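Local coordinates for protein xylooligosaccharide oxidase (Myceliophthora thermophila, PDB 5L6G) that oxidises the C1 hydroxyl of xylooligosaccharides and related sugars to lactones with a bicovalently bound FAD, reducing oxygen to hydrogen peroxide, at residues 362-367 with 430-435; 285-290 with 314-319; 214-219 with 489-494; 28-33 with 77-82. All blocks are in the same frame, centred on the assembly; numbering follows the deposited sequence.

Contact 1 (362-367 with 430-435)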
# COMPACT_ATOMS: atom_id res chain seq x y z
N GLU A 362 -15.40 -8.10 21.16
CA GLU A 362 -16.54 -7.42 21.75
C GLU A 362 -16.80 -6.15 20.97
O GLU A 362 -17.93 -5.81 20.68
CB GLU A 362 -16.32 -7.13 23.24
CG GLU A 362 -16.38 -8.39 24.09
CD GLU A 362 -16.26 -8.16 25.59
OE1 GLU A 362 -16.57 -7.02 26.05
OE2 GLU A 362 -15.87 -9.12 26.30
N TYR A 363 -15.74 -5.46 20.59
CA TYR A 363 -15.92 -4.25 19.80
C TYR A 363 -16.58 -4.58 18.45
O TYR A 363 -17.44 -3.85 17.97
CB TYR A 363 -14.58 -3.58 19.56
CG TYR A 363 -14.75 -2.13 19.20
CD1 TYR A 363 -14.81 -1.16 20.18
CD2 TYR A 363 -14.88 -1.74 17.87
CE1 TYR A 363 -14.97 0.18 19.86
CE2 TYR A 363 -15.04 -0.40 17.53
CZ TYR A 363 -15.09 0.56 18.54
OH TYR A 363 -15.23 1.89 18.21
N TRP A 364 -16.14 -5.69 17.85
CA TRP A 364 -16.63 -6.13 16.55
C TRP A 364 -18.13 -6.37 16.63
O TRP A 364 -18.90 -5.81 15.85
CB TRP A 364 -15.92 -7.42 16.16
CG TRP A 364 -16.09 -7.91 14.74
CD1 TRP A 364 -17.22 -7.90 13.97
CD2 TRP A 364 -15.09 -8.58 13.98
NE1 TRP A 364 -16.96 -8.48 12.74
CE2 TRP A 364 -15.67 -8.92 12.73
CE3 TRP A 364 -13.75 -8.91 14.22
CZ2 TRP A 364 -14.95 -9.57 11.73
CZ3 TRP A 364 -13.04 -9.56 13.22
CH2 TRP A 364 -13.65 -9.89 11.99
N ILE A 365 -18.52 -7.17 17.62
CA ILE A 365 -19.89 -7.64 17.71
C ILE A 365 -20.82 -6.56 18.23
O ILE A 365 -21.89 -6.38 17.70
CB ILE A 365 -19.97 -8.91 18.56
CG1 ILE A 365 -19.13 -10.01 17.91
CG2 ILE A 365 -21.42 -9.35 18.72
CD1 ILE A 365 -19.51 -10.35 16.48
N GLU A 366 -20.39 -5.80 19.22
CA GLU A 366 -21.26 -4.86 19.91
C GLU A 366 -21.22 -3.46 19.36
O GLU A 366 -22.15 -2.70 19.57
CB GLU A 366 -20.94 -4.82 21.41
CG GLU A 366 -21.05 -6.16 22.09
CD GLU A 366 -22.45 -6.73 22.09
OE1 GLU A 366 -23.44 -5.97 21.89
OE2 GLU A 366 -22.58 -7.94 22.28
N THR A 367 -20.13 -3.10 18.67
CA THR A 367 -20.01 -1.76 18.12
C THR A 367 -19.97 -1.81 16.60
O THR A 367 -20.89 -1.30 15.94
CB THR A 367 -18.79 -1.03 18.72
OG1 THR A 367 -18.98 -0.93 20.14
CG2 THR A 367 -18.65 0.37 18.15
N ASP A 430 -11.37 4.45 15.48
CA ASP A 430 -10.42 4.83 16.54
C ASP A 430 -10.57 3.92 17.75
O ASP A 430 -9.57 3.49 18.35
CB ASP A 430 -10.59 6.31 16.95
CG ASP A 430 -10.04 7.27 15.90
OD1 ASP A 430 -9.41 6.78 14.93
OD2 ASP A 430 -10.27 8.51 16.03
N GLY A 431 -11.82 3.64 18.13
CA GLY A 431 -12.11 2.82 19.28
C GLY A 431 -11.69 1.38 19.02
O GLY A 431 -11.20 0.70 19.92
N TRP A 432 -11.86 0.94 17.78
CA TRP A 432 -11.50 -0.43 17.44
C TRP A 432 -9.99 -0.62 17.56
O TRP A 432 -9.53 -1.61 18.13
CB TRP A 432 -11.94 -0.79 16.02
CG TRP A 432 -12.27 -2.24 15.87
CD1 TRP A 432 -11.97 -3.23 16.72
CD2 TRP A 432 -12.98 -2.84 14.79
NE1 TRP A 432 -12.47 -4.44 16.26
CE2 TRP A 432 -13.10 -4.21 15.07
CE3 TRP A 432 -13.56 -2.34 13.62
CZ2 TRP A 432 -13.75 -5.10 14.22
CZ3 TRP A 432 -14.20 -3.22 12.77
CH2 TRP A 432 -14.30 -4.58 13.08
N VAL A 433 -9.22 0.35 17.07
CA VAL A 433 -7.77 0.25 17.17
C VAL A 433 -7.32 0.25 18.64
O VAL A 433 -6.45 -0.53 19.02
CB VAL A 433 -7.07 1.33 16.32
CG1 VAL A 433 -5.60 1.40 16.65
CG2 VAL A 433 -7.24 1.00 14.85
N HIS A 434 -7.94 1.10 19.45
CA HIS A 434 -7.68 1.12 20.89
C HIS A 434 -7.87 -0.26 21.55
O HIS A 434 -7.14 -0.59 22.47
CB HIS A 434 -8.58 2.12 21.57
CG HIS A 434 -8.20 2.40 22.99
ND1 HIS A 434 -7.22 3.31 23.33
CD2 HIS A 434 -8.70 1.94 24.16
CE1 HIS A 434 -7.11 3.37 24.65
NE2 HIS A 434 -8.00 2.55 25.18
N ALA A 435 -8.83 -1.05 21.08
CA ALA A 435 -9.04 -2.39 21.61
C ALA A 435 -7.82 -3.28 21.38
O ALA A 435 -7.56 -4.19 22.17
CB ALA A 435 -10.29 -3.04 21.00

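Contact 2 (285-290 with 314-319). With NAG (2-acetamido-2-deoxy-beta-D-glucopyranose), chain G; NAG (2-acetamido-2-deoxy-beta-D-glucopyranose), chain E.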
# COMPACT_ATOMS: atom_id res chain seq x y z
N LEU A 285 -5.77 -17.00 -2.27
CA LEU A 285 -5.31 -17.33 -3.60
C LEU A 285 -4.16 -18.31 -3.42
O LEU A 285 -3.12 -17.99 -2.83
CB LEU A 285 -4.86 -16.09 -4.37
CG LEU A 285 -4.62 -16.32 -5.86
CD1 LEU A 285 -5.94 -16.58 -6.57
CD2 LEU A 285 -3.87 -15.19 -6.53
N TYR A 286 -4.36 -19.53 -3.90
CA TYR A 286 -3.36 -20.56 -3.77
C TYR A 286 -2.63 -20.66 -5.09
O TYR A 286 -3.26 -20.80 -6.15
CB TYR A 286 -4.05 -21.87 -3.43
CG TYR A 286 -3.10 -23.00 -3.19
CD1 TYR A 286 -2.42 -23.11 -1.98
CD2 TYR A 286 -2.86 -23.95 -4.18
CE1 TYR A 286 -1.53 -24.14 -1.75
CE2 TYR A 286 -1.97 -24.99 -3.97
CZ TYR A 286 -1.31 -25.07 -2.75
OH TYR A 286 -0.45 -26.09 -2.54
N HIS A 287 -1.30 -20.58 -5.05
CA HIS A 287 -0.50 -20.66 -6.26
C HIS A 287 -0.28 -22.12 -6.66
O HIS A 287 0.78 -22.70 -6.42
CB HIS A 287 0.82 -19.93 -6.08
CG HIS A 287 0.66 -18.45 -5.96
ND1 HIS A 287 1.50 -17.58 -6.59
CD2 HIS A 287 -0.26 -17.70 -5.31
CE1 HIS A 287 1.13 -16.34 -6.32
NE2 HIS A 287 0.07 -16.38 -5.54
N GLY A 288 -1.31 -22.68 -7.26
CA GLY A 288 -1.37 -24.08 -7.63
C GLY A 288 -2.81 -24.39 -8.01
O GLY A 288 -3.67 -23.51 -7.98
N ASN A 289 -3.08 -25.64 -8.37
CA ASN A 289 -4.40 -26.02 -8.86
C ASN A 289 -5.31 -26.38 -7.69
O ASN A 289 -4.89 -26.33 -6.53
CB ASN A 289 -4.29 -27.16 -9.88
CG ASN A 289 -3.57 -28.37 -9.32
OD1 ASN A 289 -3.68 -28.68 -8.14
ND2 ASN A 289 -2.83 -29.08 -10.19
N ALA A 290 -6.56 -26.73 -7.99
CA ALA A 290 -7.57 -26.89 -6.94
C ALA A 290 -7.31 -28.10 -6.07
O ALA A 290 -7.54 -28.05 -4.86
CB ALA A 290 -8.97 -26.97 -7.55
N HIS A 314 -7.88 -20.52 -11.90
CA HIS A 314 -7.71 -19.41 -12.83
C HIS A 314 -6.36 -19.50 -13.51
O HIS A 314 -5.44 -20.10 -12.97
CB HIS A 314 -7.73 -18.07 -12.06
CG HIS A 314 -8.92 -17.88 -11.16
ND1 HIS A 314 -10.19 -17.65 -11.64
CD2 HIS A 314 -9.02 -17.87 -9.81
CE1 HIS A 314 -11.03 -17.53 -10.63
NE2 HIS A 314 -10.33 -17.63 -9.50
N ASP A 315 -6.21 -18.88 -14.67
CA ASP A 315 -4.86 -18.52 -15.12
C ASP A 315 -4.42 -17.30 -14.31
O ASP A 315 -5.19 -16.80 -13.49
CB ASP A 315 -4.77 -18.30 -16.65
CG ASP A 315 -5.43 -17.02 -17.14
OD1 ASP A 315 -5.74 -16.11 -16.37
OD2 ASP A 315 -5.61 -16.92 -18.36
N TRP A 316 -3.19 -16.86 -14.53
CA TRP A 316 -2.60 -15.80 -13.73
C TRP A 316 -3.42 -14.50 -13.74
O TRP A 316 -3.71 -13.94 -12.68
CB TRP A 316 -1.17 -15.53 -14.17
CG TRP A 316 -0.56 -14.37 -13.44
CD1 TRP A 316 -0.28 -13.15 -13.95
CD2 TRP A 316 -0.20 -14.32 -12.06
NE1 TRP A 316 0.25 -12.33 -12.98
CE2 TRP A 316 0.30 -13.03 -11.80
CE3 TRP A 316 -0.27 -15.24 -11.00
CZ2 TRP A 316 0.76 -12.64 -10.54
CZ3 TRP A 316 0.18 -14.85 -9.75
CH2 TRP A 316 0.68 -13.56 -9.52
N MET A 317 -3.80 -14.02 -14.91
CA MET A 317 -4.49 -12.73 -15.00
C MET A 317 -5.92 -12.85 -14.49
O MET A 317 -6.47 -11.90 -13.93
CB MET A 317 -4.51 -12.17 -16.42
CG MET A 317 -3.20 -11.58 -16.91
SD MET A 317 -2.43 -10.41 -15.79
CE MET A 317 -3.62 -9.08 -15.58
N GLU A 318 -6.53 -14.00 -14.70
CA GLU A 318 -7.87 -14.21 -14.21
C GLU A 318 -7.85 -14.21 -12.68
O GLU A 318 -8.78 -13.72 -12.04
CB GLU A 318 -8.43 -15.51 -14.78
CG GLU A 318 -9.92 -15.72 -14.53
CD GLU A 318 -10.38 -17.09 -15.00
OE1 GLU A 318 -10.03 -17.47 -16.14
OE2 GLU A 318 -11.08 -17.78 -14.23
N GLY A 319 -6.78 -14.74 -12.09
CA GLY A 319 -6.61 -14.67 -10.63
C GLY A 319 -6.56 -13.21 -10.18
O GLY A 319 -7.16 -12.82 -9.17
C1 NAG G . -2.08 -30.26 -9.79
C2 NAG G . -2.05 -31.23 -10.98
C3 NAG G . -1.09 -32.40 -10.75
C4 NAG G . 0.25 -31.91 -10.24
C5 NAG G . 0.08 -30.96 -9.07
C6 NAG G . 1.42 -30.35 -8.64
C7 NAG G . -4.03 -31.35 -12.41
C8 NAG G . -5.42 -31.87 -12.63
N2 NAG G . -3.40 -31.69 -11.29
O3 NAG G . -0.86 -33.06 -11.97
O4 NAG G . 1.02 -33.04 -9.87
O5 NAG G . -0.77 -29.90 -9.43
O6 NAG G . 1.33 -29.91 -7.30
O7 NAG G . -3.52 -30.64 -13.28
C1 NAG E . -4.56 -22.99 -16.09
C2 NAG E . -6.03 -22.88 -16.48
C3 NAG E . -6.24 -22.79 -17.99
C4 NAG E . -5.36 -21.70 -18.59
C5 NAG E . -3.91 -21.98 -18.19
C6 NAG E . -2.95 -20.92 -18.71
C7 NAG E . -7.88 -23.83 -15.16
C8 NAG E . -8.55 -25.08 -14.67
N2 NAG E . -6.79 -23.99 -15.92
O3 NAG E . -7.60 -22.52 -18.29
O4 NAG E . -5.47 -21.64 -20.00
O5 NAG E . -3.84 -21.98 -16.78
O6 NAG E . -1.72 -21.03 -18.03
O7 NAG E . -8.34 -22.73 -14.85

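Contact 3 (214-219 with 489-494). With FAD (flavin-adenine dinucleotide), chain D.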
# COMPACT_ATOMS: atom_id res chain seq x y z
N GLY A 214 9.65 5.87 0.72
CA GLY A 214 10.13 6.58 -0.47
C GLY A 214 9.45 7.89 -0.83
O GLY A 214 10.01 8.70 -1.57
N SER A 215 8.29 8.16 -0.26
CA SER A 215 7.61 9.44 -0.46
C SER A 215 8.37 10.61 0.14
O SER A 215 8.07 11.76 -0.16
CB SER A 215 6.20 9.41 0.15
OG SER A 215 6.21 8.93 1.48
N ASN A 216 9.35 10.33 0.98
CA ASN A 216 10.03 11.37 1.74
C ASN A 216 11.35 11.84 1.15
O ASN A 216 11.90 12.83 1.64
CB ASN A 216 10.29 10.87 3.16
CG ASN A 216 9.02 10.66 3.94
OD1 ASN A 216 8.40 11.63 4.35
ND2 ASN A 216 8.62 9.41 4.13
N PHE A 217 11.87 11.14 0.15
CA PHE A 217 13.25 11.36 -0.27
C PHE A 217 13.52 11.88 -1.66
O PHE A 217 14.66 12.20 -1.97
CB PHE A 217 14.05 10.09 -0.01
CG PHE A 217 13.98 9.66 1.41
CD1 PHE A 217 14.76 10.28 2.36
CD2 PHE A 217 13.06 8.70 1.82
CE1 PHE A 217 14.67 9.92 3.69
CE2 PHE A 217 12.97 8.34 3.14
CZ PHE A 217 13.79 8.94 4.08
N GLY A 218 12.49 11.99 -2.49
CA GLY A 218 12.66 12.45 -3.86
C GLY A 218 11.50 11.93 -4.67
O GLY A 218 10.59 11.32 -4.13
N ILE A 219 11.49 12.23 -5.96
CA ILE A 219 10.48 11.67 -6.84
C ILE A 219 11.18 10.59 -7.64
O ILE A 219 12.12 10.87 -8.37
CB ILE A 219 9.89 12.75 -7.76
CG1 ILE A 219 9.20 13.82 -6.91
CG2 ILE A 219 8.90 12.12 -8.73
CD1 ILE A 219 8.48 14.87 -7.72
N PRO A 489 1.84 16.18 5.67
CA PRO A 489 1.63 16.25 7.13
C PRO A 489 2.09 15.05 7.94
O PRO A 489 2.24 15.15 9.15
CB PRO A 489 0.12 16.46 7.24
CG PRO A 489 -0.20 17.25 6.00
CD PRO A 489 0.60 16.56 4.94
N GLN A 490 2.34 13.91 7.28
CA GLN A 490 2.96 12.77 7.95
C GLN A 490 4.32 12.40 7.38
O GLN A 490 4.76 11.26 7.51
CB GLN A 490 2.01 11.58 7.95
CG GLN A 490 0.73 11.88 8.71
CD GLN A 490 -0.22 10.71 8.76
OE1 GLN A 490 -0.17 9.81 7.92
NE2 GLN A 490 -1.12 10.72 9.73
N ALA A 491 5.01 13.38 6.80
CA ALA A 491 6.37 13.16 6.31
C ALA A 491 7.34 12.99 7.47
O ALA A 491 7.20 13.58 8.56
CB ALA A 491 6.84 14.29 5.42
N VAL A 492 8.36 12.18 7.19
CA VAL A 492 9.50 12.05 8.08
C VAL A 492 10.14 13.42 8.30
O VAL A 492 10.38 14.14 7.35
CB VAL A 492 10.54 11.10 7.49
CG1 VAL A 492 11.81 11.12 8.31
CG2 VAL A 492 9.95 9.67 7.44
N GLU A 493 10.42 13.74 9.55
CA GLU A 493 11.12 14.98 9.90
C GLU A 493 12.63 14.83 9.78
O GLU A 493 13.20 13.86 10.29
CB GLU A 493 10.85 15.34 11.36
CG GLU A 493 9.45 15.78 11.66
CD GLU A 493 9.28 16.06 13.13
OE1 GLU A 493 9.84 17.09 13.60
OE2 GLU A 493 8.60 15.27 13.81
N PRO A 494 13.31 15.82 9.19
CA PRO A 494 14.77 15.71 9.18
C PRO A 494 15.29 15.59 10.61
O PRO A 494 14.72 16.19 11.53
CB PRO A 494 15.24 17.03 8.54
CG PRO A 494 14.05 17.60 7.85
CD PRO A 494 12.82 17.04 8.52
PA FAD D . -0.46 8.41 -4.52
O1A FAD D . -0.20 8.90 -5.92
O2A FAD D . -1.58 9.07 -3.77
O5B FAD D . 0.88 8.36 -3.70
C5B FAD D . 0.97 7.90 -2.35
C4B FAD D . 2.22 8.46 -1.70
O4B FAD D . 3.36 8.02 -2.43
C3B FAD D . 2.26 9.98 -1.71
O3B FAD D . 2.97 10.43 -0.58
C2B FAD D . 3.05 10.29 -2.95
O2B FAD D . 3.63 11.59 -2.94
C1B FAD D . 4.05 9.16 -2.95
N9A FAD D . 4.52 8.89 -4.32
C8A FAD D . 3.80 8.59 -5.40
N7A FAD D . 4.60 8.43 -6.48
C5A FAD D . 5.84 8.62 -6.04
C6A FAD D . 7.16 8.63 -6.66
N6A FAD D . 7.22 8.35 -7.98
N1A FAD D . 8.22 8.92 -5.88
C2A FAD D . 8.13 9.17 -4.57
N3A FAD D . 6.93 9.18 -3.92
C4A FAD D . 5.79 8.92 -4.62
N1 FAD D . -2.27 -1.39 -0.61
C2 FAD D . -1.77 -2.64 -0.38
O2 FAD D . -0.69 -2.76 0.27
N3 FAD D . -2.39 -3.74 -0.87
C4 FAD D . -3.52 -3.67 -1.62
O4 FAD D . -4.11 -4.69 -2.08
C4X FAD D . -4.13 -2.36 -1.90
N5 FAD D . -5.27 -2.19 -2.63
C5X FAD D . -5.81 -0.95 -2.91
C6 FAD D . -6.96 -0.79 -3.69
C7 FAD D . -7.48 0.50 -3.93
C7M FAD D . -8.73 0.62 -4.75
C8 FAD D . -6.78 1.72 -3.40
C8M FAD D . -7.28 3.13 -3.70
C9 FAD D . -5.63 1.53 -2.64
C9A FAD D . -5.12 0.25 -2.36
N10 FAD D . -3.96 0.05 -1.57
C10 FAD D . -3.42 -1.21 -1.31
C1' FAD D . -3.23 1.17 -0.98
C2' FAD D . -2.12 1.65 -1.85
O2' FAD D . -1.03 0.73 -1.71
C3' FAD D . -1.69 3.00 -1.29
O3' FAD D . -2.80 3.91 -1.26
C4' FAD D . -0.58 3.56 -2.17
O4' FAD D . 0.29 4.36 -1.36
C5' FAD D . -1.17 4.33 -3.32
O5' FAD D . -0.18 4.54 -4.33
P FAD D . -0.50 5.61 -5.44
O1P FAD D . 0.70 5.86 -6.30
O2P FAD D . -1.78 5.26 -6.14
O3P FAD D . -0.92 6.87 -4.55
O HOH W 1 5.99 9.32 5.85

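Contact 4 (28-33 with 77-82)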
# COMPACT_ATOMS: atom_id res chain seq x y z
N ASP A 28 3.54 28.96 -11.52
CA ASP A 28 3.02 28.74 -12.87
C ASP A 28 3.97 29.31 -13.90
O ASP A 28 4.29 28.67 -14.90
CB ASP A 28 1.64 29.37 -13.01
CG ASP A 28 0.70 28.89 -11.96
OD1 ASP A 28 0.32 27.70 -12.02
OD2 ASP A 28 0.36 29.68 -11.05
N GLU A 29 4.44 30.52 -13.63
CA GLU A 29 5.41 31.16 -14.48
C GLU A 29 6.72 30.39 -14.52
O GLU A 29 7.34 30.30 -15.57
CB GLU A 29 5.65 32.58 -14.00
CG GLU A 29 4.44 33.49 -14.10
CD GLU A 29 3.74 33.41 -15.46
OE1 GLU A 29 4.42 33.52 -16.51
OE2 GLU A 29 2.49 33.22 -15.46
N CYS A 30 7.15 29.86 -13.38
CA CYS A 30 8.40 29.08 -13.35
C CYS A 30 8.28 27.85 -14.27
O CYS A 30 9.16 27.57 -15.08
CB CYS A 30 8.72 28.61 -11.93
SG CYS A 30 10.37 27.89 -11.83
N LEU A 31 7.18 27.14 -14.13
CA LEU A 31 6.97 25.93 -14.91
C LEU A 31 6.88 26.23 -16.41
O LEU A 31 7.42 25.48 -17.24
CB LEU A 31 5.70 25.22 -14.42
CG LEU A 31 5.77 24.65 -13.00
CD1 LEU A 31 4.39 24.23 -12.53
CD2 LEU A 31 6.73 23.47 -12.91
N LYS A 32 6.25 27.35 -16.74
CA LYS A 32 6.10 27.75 -18.13
C LYS A 32 7.48 28.04 -18.72
O LYS A 32 7.82 27.50 -19.76
CB LYS A 32 5.20 28.98 -18.24
CG LYS A 32 4.84 29.37 -19.65
CD LYS A 32 3.82 30.49 -19.62
CE LYS A 32 3.63 31.12 -20.99
NZ LYS A 32 2.95 30.16 -21.92
N ASN A 33 8.27 28.88 -18.03
CA ASN A 33 9.61 29.21 -18.54
C ASN A 33 10.47 27.97 -18.62
O ASN A 33 11.29 27.84 -19.51
CB ASN A 33 10.34 30.25 -17.68
CG ASN A 33 11.79 30.42 -18.10
OD1 ASN A 33 12.08 30.94 -19.18
ND2 ASN A 33 12.71 29.96 -17.27
N VAL A 77 10.49 20.05 -9.92
CA VAL A 77 11.05 20.06 -8.58
C VAL A 77 11.84 21.35 -8.32
O VAL A 77 11.66 22.01 -7.28
CB VAL A 77 11.94 18.85 -8.34
CG1 VAL A 77 12.80 19.03 -7.09
CG2 VAL A 77 11.08 17.60 -8.22
N LEU A 78 12.69 21.72 -9.27
CA LEU A 78 13.50 22.91 -9.12
C LEU A 78 12.64 24.16 -8.99
O LEU A 78 12.98 25.08 -8.23
CB LEU A 78 14.43 23.06 -10.30
CG LEU A 78 15.60 22.11 -10.27
CD1 LEU A 78 16.18 21.92 -11.68
CD2 LEU A 78 16.67 22.65 -9.32
N CYS A 79 11.53 24.18 -9.73
CA CYS A 79 10.62 25.31 -9.71
C CYS A 79 10.01 25.50 -8.32
O CYS A 79 9.98 26.61 -7.79
CB CYS A 79 9.54 25.18 -10.78
SG CYS A 79 10.08 25.89 -12.34
N ALA A 80 9.54 24.40 -7.75
CA ALA A 80 9.03 24.39 -6.38
C ALA A 80 10.07 24.91 -5.42
O ALA A 80 9.76 25.72 -4.56
CB ALA A 80 8.61 23.01 -5.97
N ALA A 81 11.29 24.42 -5.55
CA ALA A 81 12.38 24.87 -4.68
C ALA A 81 12.65 26.37 -4.85
O ALA A 81 12.80 27.08 -3.86
CB ALA A 81 13.64 24.09 -4.96
N GLU A 82 12.77 26.82 -6.09
CA GLU A 82 13.06 28.21 -6.41
C GLU A 82 11.94 29.15 -5.95
O GLU A 82 12.20 30.21 -5.38
CB GLU A 82 13.34 28.34 -7.92
CG GLU A 82 13.44 29.74 -8.50
CD GLU A 82 13.70 29.70 -10.00
OE1 GLU A 82 14.20 28.66 -10.50
OE2 GLU A 82 13.37 30.70 -10.68

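Contact 1 (362-367 with 430-435)
Y363 reaches across to helix 426-437 and lies against W432 along most of its length. Its CB already touches the pyrrole part of the indole, 3.9 Å from W432 CD1. With CG anti to the backbone N (chi1 -160°) the ring swings over to the other helix, and Y363 CD2 comes down on the indole face, 3.3 Å from W432 CG. The two planes, tilted by 30°, form an offset stack rather than a full overlap. Further out Y363 CE2 meets W432 CB, Y363 CZ lies 3.3 Å from W432 N, and Y363 OH rests 3.4 Å from G431 CA. Glycine suits that position because a CB on G431 would run into the hydroxyl. The phenol then gives a hydrogen bond to F428 O, one turn before W432 on helix 426-437, while T367 CB sits over the centre of the opposite ring face.

The setting is a pair of roughly antiparallel helices, their axes 10.1 Å apart, that pack on the eight-stranded antiparallel sheet of the substrate domain. W364 and W432 both press on I377 of strand 374-381, whose neighbours Y376 and I378 line the xylose pocket. A leucine in place of Y363 would probably leave F428 O without its phenol partner and open a gap over the W432 face.

W364 meets the far end of the same indole differently: W432 CZ2 points into its face, 3.7 Å from W364 CG, in an edge-to-face pair with planes at 74°. W375 adds another edge-to-face contact to W432, and W432 NE1 makes a weak hydrogen bond to V360 O.

Contact 2 (285-290 with 314-319)
The imidazole of H287 approaches the indole of W316 at its rim: H287 CE1 lies near the indole plane, 3.9 Å from W316 CZ3. The two planes are turned by 69° in an oblique meeting that is neither a stack nor an edge-to-face pair. L285 O sits in the plane of the H287 ring at another edge, and H287 NE2 is hydrogen-bonded to F171 O, which helps fix the rotation of the imidazole. W316 also packs its ring against Y143 of helix 135-146. The third flat group, H314, has E318 O above one face, while H314 ND1 gives a nearly straight bond of 2.7 Å to E318 OE2. E318 OE2 lies in the plane of the imidazole, whereas ND1 meets that oxygen from above the carboxylate plane, 38° out of it. S236 OG holds NE2, so both ring nitrogens of this buried histidine have partners.

L285 points toward helix 316-322 and faces G319. D315 is the N-cap of that helix, D315 OD1 accepting from E318 N at 2.8 Å. N289 does the same for helix 290-304: OD1 takes the bond from A292 N, while ND2 is joined covalently to a GlcNAc C1. Aspartate and asparagine suit such places because their short side chains can fold back onto the first turn. A second GlcNAc lies by D315, its C6 3.8 Å from D315 CB.

Strands 280-286 and 308-314, both paired with strand 234-240 between them, run parallel and are linked by helix 290-304: the contact closes a split beta-alpha-beta unit of the large sheet.

Contact 3 (214-219 with 489-494)
N216, V492 and A491 bury the most surface here, and the asparagine amide is the centre. N216 OD1 accepts a hydrogen bond from V492 N at 2.9 Å, the N-H arriving well above the carbonyl plane. N216 OD1 also packs against the A491 methyl group, 3.3 Å from A491 CB. With CG anti to its carbonyl carbon (chi1 -67°), N216 reaches straight toward the C-terminal chain. V492 CG2 rests against the amide, 3.6 Å from N216 ND2. N216 ND2 also donates to A213 O and, at 3.1 Å, to the oxygen of a water that in turn donates to Q490 O, so each end of the buried amide is satisfied. A leucine in place of N216 would probably leave V492 N and A213 O without their mates and the water without its donor.

On the far side of this short loop G218 O lies 3.3 Å from C2A of the FAD adenine; the backbone angles of G218 call for glycine, since a CB would be jammed against the carbonyl O of the residue before. The contact thus ties the adenine-binding loop to the berberine-bridge-enzyme-like C-terminal region. Around it, F217 packs between helices 204-213 and 470-480, V492 touches Y466 of helix 458-466 and R474 of helix 470-480, and I219 begins strand 219-229.

Contact 4 (28-33 with 77-82)
The sulfur of C79 is held covalently by C30 SG at 2.1 Å, and the backbone of the other helix comes close as well, with L31 N 3.6 Å from C79 SG, a touch and not a bond. The disulfide carries most of the contact. Its torsion about the S-S bond is -83°, a left-handed twist close to the relaxed right angle for such a bridge. C30 carries its sulfur anti to the backbone N (chi1 -171°), which sends it straight across to the other helix, where the CA atoms of C30 and C79 stand 5.7 Å apart. Two cysteines facing each other at that spacing are well placed to be oxidised, as befits a secreted enzyme.

Beyond the bridge the two helices touch at few points. L31 lays its CD2 branch beside the bridge, 3.9 Å from C79 CB, and gives the buried side of the disulfide an apolar neighbour; a branched aliphatic residue suits that inward place. On the exposed side E82 stretches out with an extended chain, and its OE1 comes within 4.1 Å of C30 SG, at the outer margin of the contact, where a charged group can stay in solvent.

The helix axes pass 9.2 Å apart, roughly antiparallel, at 143°. L31 and A80 both touch L108, so the inner sides of the two helices meet on strand 108-111 of the four-stranded mixed sheet. L31 also packs on A76 and V36, while V77 and A80 lean on L485, and the bridge thereby fastens N-terminal helix 26-33 to helix 70-83 of the FAD-binding domain.

In the fold
Along the chain contact 4 closes first, then contact 2, then contact 1, and contact 3, joining residues 270 apart, spans both of the latter. Contacts 3 and 4 belong to the FAD-binding side: their centres are 20 Å apart and they touch where I219 CD1 meets V77 CG2. Contacts 1 and 2 lie in the substrate domain, centres 35 Å apart, and share its eight-stranded sheet, contact 2 near one edge, where strand 308-314 is outermost and 280-286 lies two places in, contact 1 in helices packed on strand 374-381. Contact 3 brings the C-terminal region back to the cofactor domain, so the chain's late return joins the two halves between which flavin and sugar meet.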